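Local coordinates for oxidoreductase protein (Agrobacterium radiobacter, PDB 5UI9) that binds NAD+ and a small dihydroxy acid, and probably catalyses NAD-dependent oxidation or reduction of a hydroxylated substrate, as in the GFO/IDH/MocA family, at residues G57-L62 with R81-M86; F127-P132 with V295-Q300; Q134-V139 with I255-G260; G151-R156 with L184-F189. All blocks are in the same frame, centred on the assembly; numbering follows the deposited sequence.

Contact 1: residues G57-L62 with R81-M86; sequences GDAAAL and RALVEM
Ala59, in the first turn of helix 59-65, and Leu83 on helix 80-89 make the main apolar touch. Ala59 CB lies 3.4 Å from Leu83 CD2, tighter than usual for two carbons. Leu83 sends one branch across because CG stands anti to its carbonyl carbon (chi1 -68°), although CB itself leaves the helix to the side. Met86 flanks the pair with its thioether: SD is 4.3 Å from Ala59 CB and equally far from Ala60 N, a loose packing. No hydrogen bond crosses between the helices.

The polar bonds stay within each segment. Asp58 is the N-cap of helix 59-65, its OD2 accepting from Ala61 N at 3.1 Å, with the donor well above the carboxylate plane. One helix turn apart, Arg81 NE and Glu85 OE2 form a salt bridge of 2.6 Å, its N-H pointing almost straight at the oxygen, and Arg81 NH1 has a second partner in Asp106.

Ala59 and Leu83 both also pack on Ile11 of strand 6-11, in the parallel sheet of the Rossmann fold, with the Leu83 side chain about 4 Å from the bound NAD. Val84 and Arg81 turn instead to helix 104-116.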
# COMPACT_ATOMS: atom_id res chain seq x y z
N GLY A 57 19.67 7.47 -42.02
CA GLY A 57 18.70 6.39 -42.09
C GLY A 57 19.06 5.15 -41.28
O GLY A 57 18.21 4.28 -41.08
N ASP A 58 20.32 5.05 -40.85
CA ASP A 58 20.77 3.93 -40.02
C ASP A 58 21.97 4.31 -39.15
O ASP A 58 22.83 5.08 -39.56
CB ASP A 58 21.11 2.71 -40.86
CG ASP A 58 22.28 2.95 -41.81
OD1 ASP A 58 22.05 3.56 -42.87
OD2 ASP A 58 23.41 2.53 -41.49
N ALA A 59 22.00 3.74 -37.94
CA ALA A 59 23.01 4.06 -36.94
C ALA A 59 24.43 3.67 -37.36
O ALA A 59 25.39 4.35 -37.00
CB ALA A 59 22.65 3.42 -35.61
N ALA A 60 24.57 2.58 -38.11
CA ALA A 60 25.90 2.12 -38.57
C ALA A 60 26.63 3.20 -39.36
O ALA A 60 27.81 3.45 -39.12
CB ALA A 60 25.77 0.85 -39.40
N ALA A 61 25.92 3.85 -40.28
CA ALA A 61 26.47 4.94 -41.09
C ALA A 61 26.79 6.16 -40.22
O ALA A 61 27.86 6.77 -40.37
CB ALA A 61 25.50 5.33 -42.20
N LEU A 62 25.87 6.52 -39.32
CA LEU A 62 26.08 7.59 -38.34
C LEU A 62 27.41 7.41 -37.61
O LEU A 62 28.24 8.31 -37.60
CB LEU A 62 24.91 7.65 -37.35
CG LEU A 62 25.02 8.55 -36.11
CD1 LEU A 62 24.96 10.02 -36.50
CD2 LEU A 62 23.92 8.20 -35.12
N ARG A 81 20.40 -2.90 -27.05
CA ARG A 81 21.63 -3.66 -26.85
C ARG A 81 22.61 -3.42 -27.99
O ARG A 81 23.78 -3.14 -27.74
CB ARG A 81 21.38 -5.17 -26.67
CG ARG A 81 22.70 -5.95 -26.60
CD ARG A 81 22.60 -7.31 -25.95
NE ARG A 81 23.92 -7.95 -25.95
CZ ARG A 81 24.20 -9.13 -25.39
NH1 ARG A 81 23.27 -9.85 -24.77
NH2 ARG A 81 25.45 -9.59 -25.45
N ALA A 82 22.12 -3.52 -29.22
CA ALA A 82 22.95 -3.32 -30.41
C ALA A 82 23.52 -1.90 -30.46
O ALA A 82 24.69 -1.73 -30.76
CB ALA A 82 22.16 -3.64 -31.68
N LEU A 83 22.69 -0.90 -30.16
CA LEU A 83 23.13 0.50 -30.24
C LEU A 83 24.15 0.86 -29.17
O LEU A 83 25.09 1.61 -29.44
CB LEU A 83 21.93 1.45 -30.22
CG LEU A 83 21.07 1.36 -31.49
CD1 LEU A 83 19.75 2.09 -31.28
CD2 LEU A 83 21.80 1.88 -32.73
N VAL A 84 24.00 0.30 -27.96
CA VAL A 84 25.00 0.46 -26.90
C VAL A 84 26.31 -0.23 -27.28
O VAL A 84 27.39 0.32 -27.04
CB VAL A 84 24.48 -0.05 -25.53
CG1 VAL A 84 25.59 -0.11 -24.49
CG2 VAL A 84 23.36 0.86 -25.04
N GLU A 85 26.22 -1.43 -27.87
CA GLU A 85 27.40 -2.15 -28.36
C GLU A 85 28.15 -1.38 -29.46
O GLU A 85 29.39 -1.35 -29.46
CB GLU A 85 27.01 -3.56 -28.84
CG GLU A 85 26.73 -4.52 -27.67
CD GLU A 85 26.01 -5.81 -28.06
OE1 GLU A 85 25.56 -5.97 -29.22
OE2 GLU A 85 25.89 -6.68 -27.18
N MET A 86 27.41 -0.77 -30.39
CA MET A 86 27.99 0.08 -31.45
C MET A 86 28.70 1.29 -30.84
O MET A 86 29.80 1.67 -31.29
CB MET A 86 26.92 0.57 -32.43
CG MET A 86 26.33 -0.50 -33.35
SD MET A 86 25.29 0.20 -34.65
CE MET A 86 24.04 -1.07 -34.86

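Contact 2: residues F127-P132 with V295-Q300; sequences FRWQTP and VLAIQQ
The indole of Trp129 lies against Ile298 and Ala297 of helix 289-308, and those two aliphatic residues are its partners on the helix. The CH-pi part belongs to Ile298: its CB sits over one face of the five-membered ring, 4.2 Å from the centroid and 23° off the normal. The rest is apolar packing. Trp129 CD1 is 3.6 Å from Ile298 CG1, and the two side chains cross at about a right angle, with CG1 and CD1 of the isoleucine running past CD1 and NE1 of the indole. With its CG1 anti to the backbone N (chi1 -156°), Ile298 carries this longer branch to the pyrrole side. Ala297 CB meets the benzene side obliquely, 4.1 Å from Trp129 CE3.

No hydrogen bond crosses the contact; the polar side chains nearby bond to other parts of the chain. Arg128 NE pairs with Asp185, and Thr131 OG1 bonds to Glu293. Phe127, stacked with His182, touches both NAD and the bound dihydroxy acid, so the residues leading into helix 131-141, packed here on helix 289-308, border the pocket.

With no polar bond between the segments, the grip is dispersive and depends on a flat indole fitting against a branched side chain.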
# COMPACT_ATOMS: atom_id res chain seq x y z
N PHE A 127 12.48 9.71 -13.64
CA PHE A 127 11.47 9.89 -12.57
C PHE A 127 12.09 10.36 -11.26
O PHE A 127 11.59 11.29 -10.65
CB PHE A 127 10.62 8.63 -12.37
CG PHE A 127 9.37 8.61 -13.19
CD1 PHE A 127 9.42 8.78 -14.56
CD2 PHE A 127 8.12 8.41 -12.59
CE1 PHE A 127 8.26 8.77 -15.33
CE2 PHE A 127 6.96 8.38 -13.35
CZ PHE A 127 7.03 8.57 -14.72
N ARG A 128 13.22 9.76 -10.87
CA ARG A 128 13.96 10.23 -9.68
C ARG A 128 14.47 11.68 -9.81
O ARG A 128 14.77 12.31 -8.80
CB ARG A 128 15.12 9.29 -9.34
CG ARG A 128 16.29 9.32 -10.33
CD ARG A 128 17.56 8.79 -9.70
NE ARG A 128 17.52 7.35 -9.51
CZ ARG A 128 18.52 6.61 -9.03
NH1 ARG A 128 19.68 7.17 -8.68
NH2 ARG A 128 18.37 5.30 -8.91
N TRP A 129 14.58 12.18 -11.04
CA TRP A 129 14.98 13.57 -11.31
C TRP A 129 13.82 14.58 -11.32
O TRP A 129 14.06 15.77 -11.53
CB TRP A 129 15.78 13.64 -12.62
CG TRP A 129 17.15 13.09 -12.48
CD1 TRP A 129 17.58 11.84 -12.85
CD2 TRP A 129 18.27 13.75 -11.88
NE1 TRP A 129 18.91 11.70 -12.53
CE2 TRP A 129 19.35 12.85 -11.93
CE3 TRP A 129 18.46 15.01 -11.31
CZ2 TRP A 129 20.62 13.18 -11.43
CZ3 TRP A 129 19.72 15.35 -10.81
CH2 TRP A 129 20.79 14.43 -10.88
N GLN A 130 12.59 14.13 -11.08
CA GLN A 130 11.45 15.03 -10.90
C GLN A 130 11.62 15.83 -9.61
O GLN A 130 12.06 15.28 -8.59
CB GLN A 130 10.13 14.24 -10.83
CG GLN A 130 9.71 13.53 -12.12
CD GLN A 130 8.55 12.55 -11.93
OE1 GLN A 130 8.22 11.78 -12.84
NE2 GLN A 130 7.95 12.55 -10.73
N THR A 131 11.27 17.11 -9.65
CA THR A 131 11.37 17.99 -8.48
C THR A 131 10.74 17.42 -7.18
O THR A 131 11.40 17.42 -6.14
CB THR A 131 10.80 19.39 -8.80
OG1 THR A 131 11.53 19.93 -9.91
CG2 THR A 131 10.91 20.34 -7.60
N PRO A 132 9.49 16.92 -7.23
CA PRO A 132 8.92 16.37 -5.99
C PRO A 132 9.66 15.16 -5.42
O PRO A 132 9.73 15.01 -4.20
CB PRO A 132 7.48 15.97 -6.40
CG PRO A 132 7.51 15.91 -7.89
CD PRO A 132 8.49 16.95 -8.31
N VAL A 295 13.59 15.62 -17.83
CA VAL A 295 14.40 15.32 -19.02
C VAL A 295 15.55 16.32 -19.10
O VAL A 295 16.68 15.93 -19.34
CB VAL A 295 13.55 15.36 -20.32
CG1 VAL A 295 14.43 15.21 -21.56
CG2 VAL A 295 12.46 14.30 -20.32
N LEU A 296 15.26 17.60 -18.91
CA LEU A 296 16.31 18.63 -18.85
C LEU A 296 17.30 18.36 -17.70
O LEU A 296 18.52 18.42 -17.91
CB LEU A 296 15.72 20.04 -18.74
CG LEU A 296 16.71 21.20 -18.62
CD1 LEU A 296 17.70 21.20 -19.78
CD2 LEU A 296 15.99 22.54 -18.53
N ALA A 297 16.77 18.07 -16.51
CA ALA A 297 17.59 17.79 -15.32
C ALA A 297 18.58 16.64 -15.56
O ALA A 297 19.78 16.79 -15.30
CB ALA A 297 16.70 17.48 -14.12
N ILE A 298 18.09 15.52 -16.08
CA ILE A 298 18.95 14.36 -16.30
C ILE A 298 19.95 14.60 -17.45
O ILE A 298 21.07 14.12 -17.38
CB ILE A 298 18.16 13.03 -16.49
CG1 ILE A 298 19.04 11.83 -16.13
CG2 ILE A 298 17.61 12.90 -17.90
CD1 ILE A 298 18.37 10.49 -16.29
N GLN A 299 19.54 15.33 -18.48
CA GLN A 299 20.44 15.63 -19.60
C GLN A 299 21.51 16.68 -19.24
O GLN A 299 22.64 16.59 -19.71
CB GLN A 299 19.64 15.99 -20.86
CG GLN A 299 18.92 14.76 -21.43
CD GLN A 299 18.11 15.01 -22.69
OE1 GLN A 299 17.46 14.09 -23.18
NE2 GLN A 299 18.16 16.23 -23.24
N GLN A 300 21.17 17.65 -18.39
CA GLN A 300 22.18 18.54 -17.80
C GLN A 300 23.12 17.77 -16.88
O GLN A 300 24.33 18.02 -16.87
CB GLN A 300 21.54 19.70 -17.02
CG GLN A 300 22.53 20.81 -16.64
CD GLN A 300 23.08 21.52 -17.86
OE1 GLN A 300 22.35 22.22 -18.55
NE2 GLN A 300 24.37 21.35 -18.13

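Contact 3: residues Q134-V139 with I255-G260; sequences QAVKAV and IRLSQG
Helix 134-139 packs Val136 and Val139 onto Ile255 and Leu257 of strand 255-258, and the two segments run almost exactly antiparallel: their axes make 173° and approach to 10.0 Å. The backbones come closest at Val136 and Ile255, where the CA atoms are 7.4 Å apart. Side chains from the strand and the helix fill that spacing, and no hydrogen bond joins the two.

Val139 and Ile255 reach toward each other tip to tip, with Val139 CG1 3.6 Å from Ile255 CD1. Ile255 holds CG1 anti to its carbonyl carbon (chi1 -65°), and this carries CD1 to the helix, where it also rests 3.9 Å from the backbone atom Val136 O. Val136 works through CG2, which lies 3.8 Å from Leu257 CD2 and 4.2 Å from Ile255 CG2, so one methyl is set between two residues of the strand. The CB of Arg256 leaves the strand on the side away from the helix. Its NH1 turns back to Ile255 O at 3.0 Å, well above the carbonyl plane, and NH2 forms a salt bridge with Asp249.

In the C-terminal domain, strand 253-258 is hydrogen-bonded between strands 245-250 and 262-266 of the large mixed sheet, and the helix covers one face of it. Val139 also reaches Val265 and Ile255 reaches Leu263, both on strand 262-266, while Val136 touches Ile190 of helix 175-191. From the strand's other side Arg256 packs on Thr234 of the second subunit.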
# COMPACT_ATOMS: atom_id res chain seq x y z
N GLN A 134 12.97 14.56 -5.84
CA GLN A 134 14.19 15.18 -5.31
C GLN A 134 13.95 15.79 -3.94
O GLN A 134 14.79 15.68 -3.05
CB GLN A 134 14.72 16.25 -6.27
CG GLN A 134 15.26 15.69 -7.58
CD GLN A 134 16.65 15.10 -7.43
OE1 GLN A 134 17.57 15.78 -6.99
NE2 GLN A 134 16.81 13.83 -7.81
N ALA A 135 12.79 16.42 -3.77
CA ALA A 135 12.42 17.01 -2.48
C ALA A 135 12.24 15.96 -1.38
O ALA A 135 12.70 16.15 -0.26
CB ALA A 135 11.17 17.86 -2.62
N VAL A 136 11.58 14.85 -1.71
CA VAL A 136 11.44 13.72 -0.76
C VAL A 136 12.82 13.21 -0.33
O VAL A 136 13.06 13.00 0.86
CB VAL A 136 10.58 12.57 -1.36
CG1 VAL A 136 10.64 11.30 -0.50
CG2 VAL A 136 9.13 13.02 -1.52
N LYS A 137 13.71 13.02 -1.29
CA LYS A 137 15.09 12.59 -1.00
C LYS A 137 15.81 13.58 -0.09
O LYS A 137 16.42 13.18 0.91
CB LYS A 137 15.87 12.39 -2.30
CG LYS A 137 17.31 11.91 -2.14
CD LYS A 137 17.39 10.59 -1.39
CE LYS A 137 18.71 9.90 -1.65
NZ LYS A 137 18.82 8.68 -0.80
N ALA A 138 15.72 14.87 -0.41
CA ALA A 138 16.40 15.91 0.36
C ALA A 138 15.90 15.99 1.79
O ALA A 138 16.69 16.12 2.72
CB ALA A 138 16.28 17.27 -0.32
N VAL A 139 14.58 15.88 1.98
CA VAL A 139 14.00 15.85 3.33
C VAL A 139 14.53 14.65 4.14
O VAL A 139 14.92 14.81 5.30
CB VAL A 139 12.45 15.80 3.30
CG1 VAL A 139 11.88 15.55 4.70
CG2 VAL A 139 11.88 17.10 2.74
N ILE A 255 6.91 11.61 6.03
CA ILE A 255 6.79 12.37 4.79
C ILE A 255 5.53 11.89 4.08
O ILE A 255 5.30 10.69 3.97
CB ILE A 255 8.01 12.18 3.86
CG1 ILE A 255 9.28 12.74 4.49
CG2 ILE A 255 7.75 12.82 2.49
CD1 ILE A 255 10.56 12.31 3.80
N ARG A 256 4.72 12.83 3.60
CA ARG A 256 3.53 12.52 2.80
C ARG A 256 3.49 13.43 1.58
O ARG A 256 3.17 14.62 1.67
CB ARG A 256 2.25 12.68 3.63
CG ARG A 256 2.10 11.68 4.78
CD ARG A 256 1.69 10.29 4.30
NE ARG A 256 1.48 9.32 5.38
CZ ARG A 256 2.45 8.67 6.04
NH1 ARG A 256 3.75 8.86 5.77
NH2 ARG A 256 2.11 7.81 7.00
N LEU A 257 3.85 12.85 0.43
CA LEU A 257 3.76 13.53 -0.85
C LEU A 257 2.45 13.09 -1.49
O LEU A 257 2.32 11.95 -1.91
CB LEU A 257 4.95 13.16 -1.75
CG LEU A 257 4.92 13.69 -3.19
CD1 LEU A 257 4.80 15.20 -3.22
CD2 LEU A 257 6.17 13.23 -3.93
N SER A 258 1.49 14.02 -1.55
CA SER A 258 0.13 13.72 -2.00
C SER A 258 -0.18 14.46 -3.30
O SER A 258 0.62 15.28 -3.77
CB SER A 258 -0.87 14.10 -0.91
OG SER A 258 -0.82 15.48 -0.63
N GLN A 259 -1.33 14.14 -3.89
CA GLN A 259 -1.79 14.70 -5.17
C GLN A 259 -1.65 16.22 -5.23
O GLN A 259 -1.92 16.90 -4.25
CB GLN A 259 -3.26 14.27 -5.44
CG GLN A 259 -4.10 15.13 -6.39
CD GLN A 259 -4.05 14.66 -7.83
OE1 GLN A 259 -4.66 13.64 -8.18
NE2 GLN A 259 -3.37 15.43 -8.70
N GLY A 260 -1.26 16.75 -6.39
CA GLY A 260 -1.03 18.18 -6.57
C GLY A 260 0.31 18.65 -6.03
O GLY A 260 0.49 19.84 -5.79

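Contact 4: residues G151-R156 with L184-F189; sequences GRFSFR and LDIARF
Phe153 lays one face of its ring on the backbone of Ala187, whose CA stands over the ring centre, 3.9 Å from the centroid and only 12° off the normal, in a CH-pi contact. The alanine methyl adds to it from the CD1 side: Phe153 CD1 is 3.9 Å from Ala187 CB. From the same side of the ring plane, but toward CD2, Ile186 comes in obliquely, its CG2 3.8 Å from Phe153 CD2. Ile186 brings this methyl to the ring because CG2 is anti to the backbone N.

Further out, Thr183, Ile190 and Leu191 of helix 175-191 also touch Phe153, whose backbone bonds to Ile227 and Asp229. On the strand's other face, Asp229 collects Arg152 NE, Ser154 OG and Arg156 NH1. Arg188, on the helix, forms salt bridges with Asp193 and Asp318.

Strand and helix belong to the GFO/IDH/MocA C-terminal domain. Strand 148-156 runs inside its mixed sheet between strands 245-250 and 225-231, with helix 175-191 against one face, where Leu184 and Ala187 also meet Val228. Helix 316-335 packs on Leu184 and Arg188. On the other face Arg156 makes a salt bridge with Asp249 of the second subunit and a cation-pi contact with its Trp150.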
# COMPACT_ATOMS: atom_id res chain seq x y z
N GLY A 151 7.67 2.54 3.64
CA GLY A 151 7.28 3.44 2.57
C GLY A 151 6.20 2.90 1.66
O GLY A 151 5.99 1.70 1.59
N ARG A 152 5.50 3.81 0.99
CA ARG A 152 4.63 3.47 -0.11
C ARG A 152 4.92 4.40 -1.27
O ARG A 152 4.97 5.62 -1.08
CB ARG A 152 3.16 3.60 0.29
CG ARG A 152 2.21 3.12 -0.81
CD ARG A 152 0.85 3.78 -0.73
NE ARG A 152 -0.04 3.27 -1.77
CZ ARG A 152 -1.25 3.75 -2.04
NH1 ARG A 152 -1.76 4.76 -1.35
NH2 ARG A 152 -1.96 3.22 -3.01
N PHE A 153 5.06 3.82 -2.46
CA PHE A 153 5.30 4.54 -3.70
C PHE A 153 4.22 4.11 -4.68
O PHE A 153 4.17 2.94 -5.06
CB PHE A 153 6.69 4.19 -4.24
CG PHE A 153 7.80 4.39 -3.24
CD1 PHE A 153 8.12 3.39 -2.33
CD2 PHE A 153 8.51 5.59 -3.20
CE1 PHE A 153 9.13 3.58 -1.39
CE2 PHE A 153 9.52 5.78 -2.27
CZ PHE A 153 9.83 4.77 -1.36
N SER A 154 3.37 5.04 -5.10
CA SER A 154 2.12 4.72 -5.79
C SER A 154 1.94 5.57 -7.05
O SER A 154 2.07 6.78 -7.01
CB SER A 154 0.95 4.96 -4.83
OG SER A 154 -0.28 4.55 -5.40
N PHE A 155 1.67 4.90 -8.17
CA PHE A 155 1.35 5.57 -9.43
C PHE A 155 0.11 4.88 -9.96
O PHE A 155 0.20 3.79 -10.54
CB PHE A 155 2.54 5.44 -10.40
CG PHE A 155 2.38 6.22 -11.69
CD1 PHE A 155 1.58 5.75 -12.73
CD2 PHE A 155 3.10 7.40 -11.90
CE1 PHE A 155 1.45 6.46 -13.92
CE2 PHE A 155 2.98 8.11 -13.09
CZ PHE A 155 2.16 7.63 -14.10
N ARG A 156 -1.05 5.49 -9.71
CA ARG A 156 -2.34 4.92 -10.11
C ARG A 156 -3.03 5.95 -10.99
O ARG A 156 -3.28 7.07 -10.55
CB ARG A 156 -3.20 4.58 -8.89
CG ARG A 156 -2.49 3.75 -7.83
CD ARG A 156 -3.48 3.16 -6.83
NE ARG A 156 -4.16 1.99 -7.40
CZ ARG A 156 -3.63 0.78 -7.55
NH1 ARG A 156 -2.38 0.52 -7.18
NH2 ARG A 156 -4.36 -0.19 -8.10
N LEU A 184 9.86 1.53 -9.03
CA LEU A 184 10.88 0.71 -8.37
C LEU A 184 12.22 1.43 -8.24
O LEU A 184 12.92 1.27 -7.23
CB LEU A 184 11.07 -0.61 -9.14
CG LEU A 184 9.89 -1.58 -9.08
CD1 LEU A 184 10.02 -2.64 -10.16
CD2 LEU A 184 9.78 -2.21 -7.70
N ASP A 185 12.58 2.21 -9.25
CA ASP A 185 13.80 3.03 -9.19
C ASP A 185 13.67 4.08 -8.09
O ASP A 185 14.64 4.32 -7.36
CB ASP A 185 14.08 3.73 -10.52
CG ASP A 185 15.46 4.37 -10.54
OD1 ASP A 185 16.45 3.63 -10.67
OD2 ASP A 185 15.55 5.62 -10.39
N ILE A 186 12.49 4.69 -7.97
CA ILE A 186 12.25 5.67 -6.91
C ILE A 186 12.36 4.99 -5.54
O ILE A 186 12.99 5.53 -4.64
CB ILE A 186 10.89 6.40 -7.06
CG1 ILE A 186 10.90 7.28 -8.32
CG2 ILE A 186 10.60 7.26 -5.84
CD1 ILE A 186 9.53 7.78 -8.76
N ALA A 187 11.78 3.80 -5.39
CA ALA A 187 11.87 3.06 -4.13
C ALA A 187 13.33 2.85 -3.71
O ALA A 187 13.68 3.06 -2.55
CB ALA A 187 11.13 1.74 -4.23
N ARG A 188 14.17 2.46 -4.67
CA ARG A 188 15.63 2.32 -4.43
C ARG A 188 16.31 3.63 -4.08
O ARG A 188 17.10 3.71 -3.15
CB ARG A 188 16.33 1.78 -5.68
CG ARG A 188 16.16 0.30 -5.93
CD ARG A 188 17.10 -0.16 -7.03
NE ARG A 188 18.50 0.16 -6.74
CZ ARG A 188 19.29 0.98 -7.43
NH1 ARG A 188 18.90 1.60 -8.55
NH2 ARG A 188 20.53 1.18 -6.99
N PHE A 189 16.01 4.65 -4.88
CA PHE A 189 16.55 6.00 -4.70
C PHE A 189 16.29 6.53 -3.28
O PHE A 189 17.18 7.08 -2.65
CB PHE A 189 15.94 6.93 -5.76
CG PHE A 189 16.44 8.34 -5.71
CD1 PHE A 189 17.80 8.63 -5.83
CD2 PHE A 189 15.54 9.40 -5.60
CE1 PHE A 189 18.25 9.95 -5.80
CE2 PHE A 189 15.98 10.72 -5.58
CZ PHE A 189 17.34 10.99 -5.68

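In the fold
Contact 1 stands apart, a partly buried pair of helices in the Rossmann domain about 26 Å, centre to centre, from contact 2. Contacts 3 and 4 are buried and both set a helix on the same mixed sheet, contact 3 with branched aliphatic residues and contact 4 with a phenylalanine ring. Contact 2, partly buried, lies nearest the centre of the chain and shares helix 131-141 with contact 3. Contacts 2, 3 and 4 touch through polar groups: Arg128 pairs with Asp185 between 2 and 4, Arg128 O meets Gln134 NE2 between 2 and 3, and Lys137 NZ meets Phe189 O between 3 and 4. Each packs apolar groups, with CH-pi contacts in 2 and 4, where a ring takes part.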